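Local coordinates for carbamate kinase (Aeropyrum pernix, PDB 2E9Y), which probably catalyses the reversible transfer of a phosphate group between ATP and carbamate, at residues 286-296 against 307-315. Sequence-based numbering, arbitrary orientation.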
# COMPACT_ATOMS: atom_id res chain seq x y z
N VAL A 286 9.47 1.08 28.46
CA VAL A 286 10.39 0.91 29.58
C VAL A 286 9.95 -0.23 30.50
O VAL A 286 10.76 -1.07 30.89
CB VAL A 286 10.51 2.21 30.41
CG1 VAL A 286 11.40 1.97 31.62
CG2 VAL A 286 11.11 3.32 29.55
N GLU A 287 8.66 -0.28 30.82
CA GLU A 287 8.14 -1.32 31.70
C GLU A 287 8.23 -2.73 31.12
O GLU A 287 8.55 -3.68 31.82
CB GLU A 287 6.68 -1.03 32.08
CG GLU A 287 6.47 0.32 32.75
CD GLU A 287 5.02 0.54 33.13
OE1 GLU A 287 4.13 0.19 32.33
OE2 GLU A 287 4.77 1.08 34.23
N ARG A 288 7.95 -2.85 29.82
CA ARG A 288 7.98 -4.16 29.17
C ARG A 288 9.35 -4.65 28.72
O ARG A 288 9.56 -5.85 28.61
CB ARG A 288 7.04 -4.17 27.96
CG ARG A 288 5.58 -3.93 28.32
CD ARG A 288 4.67 -4.23 27.15
NE ARG A 288 4.77 -5.63 26.73
CZ ARG A 288 4.01 -6.18 25.79
NH1 ARG A 288 3.09 -5.46 25.17
NH2 ARG A 288 4.18 -7.46 25.47
N THR A 289 10.28 -3.73 28.47
CA THR A 289 11.61 -4.12 28.01
C THR A 289 12.73 -3.78 28.97
O THR A 289 13.78 -4.43 28.96
CB THR A 289 11.95 -3.47 26.66
OG1 THR A 289 12.23 -2.08 26.87
CG2 THR A 289 10.79 -3.63 25.68
N GLY A 290 12.53 -2.75 29.79
CA GLY A 290 13.57 -2.36 30.72
C GLY A 290 14.61 -1.48 30.06
O GLY A 290 15.64 -1.15 30.66
N LYS A 291 14.36 -1.09 28.81
CA LYS A 291 15.28 -0.22 28.08
C LYS A 291 14.72 1.20 28.01
O LYS A 291 13.51 1.40 28.12
CB LYS A 291 15.51 -0.76 26.67
CG LYS A 291 16.29 -2.07 26.63
CD LYS A 291 16.40 -2.60 25.20
CE LYS A 291 17.41 -3.74 25.11
NZ LYS A 291 17.05 -4.89 25.97
N PRO A 292 15.59 2.20 27.84
CA PRO A 292 15.14 3.59 27.76
C PRO A 292 14.35 3.91 26.50
O PRO A 292 14.50 3.27 25.46
CB PRO A 292 16.44 4.39 27.82
CG PRO A 292 17.38 3.48 28.55
CD PRO A 292 17.06 2.14 27.97
N ALA A 293 13.49 4.92 26.60
CA ALA A 293 12.69 5.39 25.48
C ALA A 293 12.93 6.89 25.48
O ALA A 293 13.19 7.47 26.53
CB ALA A 293 11.22 5.09 25.69
N VAL A 294 12.87 7.53 24.32
CA VAL A 294 13.09 8.96 24.28
C VAL A 294 12.06 9.67 23.41
O VAL A 294 11.64 9.17 22.36
CB VAL A 294 14.52 9.28 23.78
CG1 VAL A 294 14.74 8.71 22.38
CG2 VAL A 294 14.76 10.78 23.81
N ILE A 295 11.62 10.84 23.87
CA ILE A 295 10.65 11.65 23.15
C ILE A 295 11.30 12.99 22.85
O ILE A 295 11.73 13.70 23.77
CB ILE A 295 9.38 11.88 23.99
CG1 ILE A 295 8.70 10.54 24.28
CG2 ILE A 295 8.42 12.82 23.25
CD1 ILE A 295 7.56 10.63 25.29
N GLY A 296 11.40 13.34 21.57
CA GLY A 296 12.03 14.59 21.22
C GLY A 296 11.56 15.20 19.91
O GLY A 296 10.57 14.76 19.33
N LEU A 307 20.49 10.14 22.90
CA LEU A 307 20.01 10.44 24.24
C LEU A 307 20.58 11.76 24.76
O LEU A 307 20.71 11.98 25.95
CB LEU A 307 20.35 9.28 25.17
CG LEU A 307 19.70 7.97 24.72
CD1 LEU A 307 19.89 6.85 25.73
CD2 LEU A 307 18.19 8.09 24.49
N GLN A 308 20.98 12.64 23.82
CA GLN A 308 21.56 13.92 24.22
C GLN A 308 20.58 15.08 24.04
O GLN A 308 20.88 16.24 24.29
CB GLN A 308 22.80 14.17 23.36
CG GLN A 308 23.86 13.07 23.51
CD GLN A 308 24.23 12.92 24.96
OE1 GLN A 308 24.64 13.84 25.65
NE2 GLN A 308 24.12 11.65 25.42
N ALA A 309 19.38 14.74 23.55
CA ALA A 309 18.32 15.74 23.42
C ALA A 309 16.97 15.10 23.68
O ALA A 309 16.83 13.88 23.68
CB ALA A 309 18.36 16.30 22.00
N GLY A 310 15.95 15.91 23.93
CA GLY A 310 14.63 15.38 24.20
C GLY A 310 14.50 14.84 25.61
O GLY A 310 15.39 15.03 26.44
N THR A 311 13.40 14.15 25.88
CA THR A 311 13.16 13.59 27.20
C THR A 311 13.44 12.09 27.24
O THR A 311 12.78 11.31 26.55
CB THR A 311 11.70 13.81 27.64
OG1 THR A 311 11.42 15.21 27.66
CG2 THR A 311 11.46 13.23 29.04
N VAL A 312 14.42 11.68 28.04
CA VAL A 312 14.75 10.27 28.16
C VAL A 312 13.93 9.67 29.30
O VAL A 312 14.03 10.10 30.45
CB VAL A 312 16.25 10.07 28.45
CG1 VAL A 312 16.56 8.59 28.53
CG2 VAL A 312 17.08 10.74 27.38
N VAL A 313 13.11 8.68 28.97
CA VAL A 313 12.28 8.01 29.96
C VAL A 313 13.09 6.81 30.44
O VAL A 313 13.35 5.88 29.68
CB VAL A 313 10.94 7.55 29.35
CG1 VAL A 313 10.09 6.85 30.40
CG2 VAL A 313 10.20 8.75 28.77
N MET A 314 13.49 6.85 31.71
CA MET A 314 14.33 5.80 32.30
C MET A 314 13.58 4.77 33.13
O MET A 314 12.46 4.99 33.57
CB MET A 314 15.41 6.46 33.16
CG MET A 314 16.10 7.64 32.49
SD MET A 314 17.25 8.51 33.58
CE MET A 314 16.13 9.54 34.52
N LEU A 315 14.23 3.63 33.36
CA LEU A 315 13.66 2.53 34.12
C LEU A 315 13.44 2.92 35.59
O LEU A 315 14.12 3.77 36.14
CB LEU A 315 14.62 1.34 34.04
CG LEU A 315 13.89 -0.00 33.93
CD1 LEU A 315 14.85 -1.19 33.90
CD2 LEU A 315 12.93 -0.26 35.09
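Strands 293-296 and 311-314 form an antiparallel pair at the C-terminal end of the amino acid kinase fold, where the last strand of the chain turns back along the one before it after the chain has passed through helix 301-305. A293 faces V313 and I295 faces T311 as hydrogen-bonded pairs, each joined by two backbone bonds. V313 N gives to A293 O at 2.7 Å, whereas A293 N reaches V313 O at 3.2 Å. V294 and V312 form the non-hydrogen-bonded pair between them; along its other edge V294 bonds through its backbone to L232 and I234, so strand 293-297 is flanked by 231-236 on one side and 311-314 on the other.

Both faces are largely apolar. A293, I295 and V313 turn toward helix 275-289, A293 touching F285 while I295 and V313 lie on A282. From the last turn of that helix V286 also closes on V313: CG1, anti to the backbone N (chi1 176°), presses tightly on L315 CA at 3.4 Å, while CG2 lies 3.8 Å from V313 CG1. Replacing V286 by an alanine would probably open a gap between helix and strand, leaving V313 CG1 and the backbone of L315 without their branched neighbour. G290, with positive phi, lets the chain leave the helix, and its carbonyl O meets L315 CD1.

On the other face V294 CB packs against L307 CD2 at 3.9 Å, the two side chains crossing obliquely, with V304 alongside. G310 also has positive phi, and any side chain there would run into I295 O. T311 OG1 bonds L253 O and V241 N, while its backbone N donates almost straight to I295 O (2.7 Å, 171° at the hydrogen).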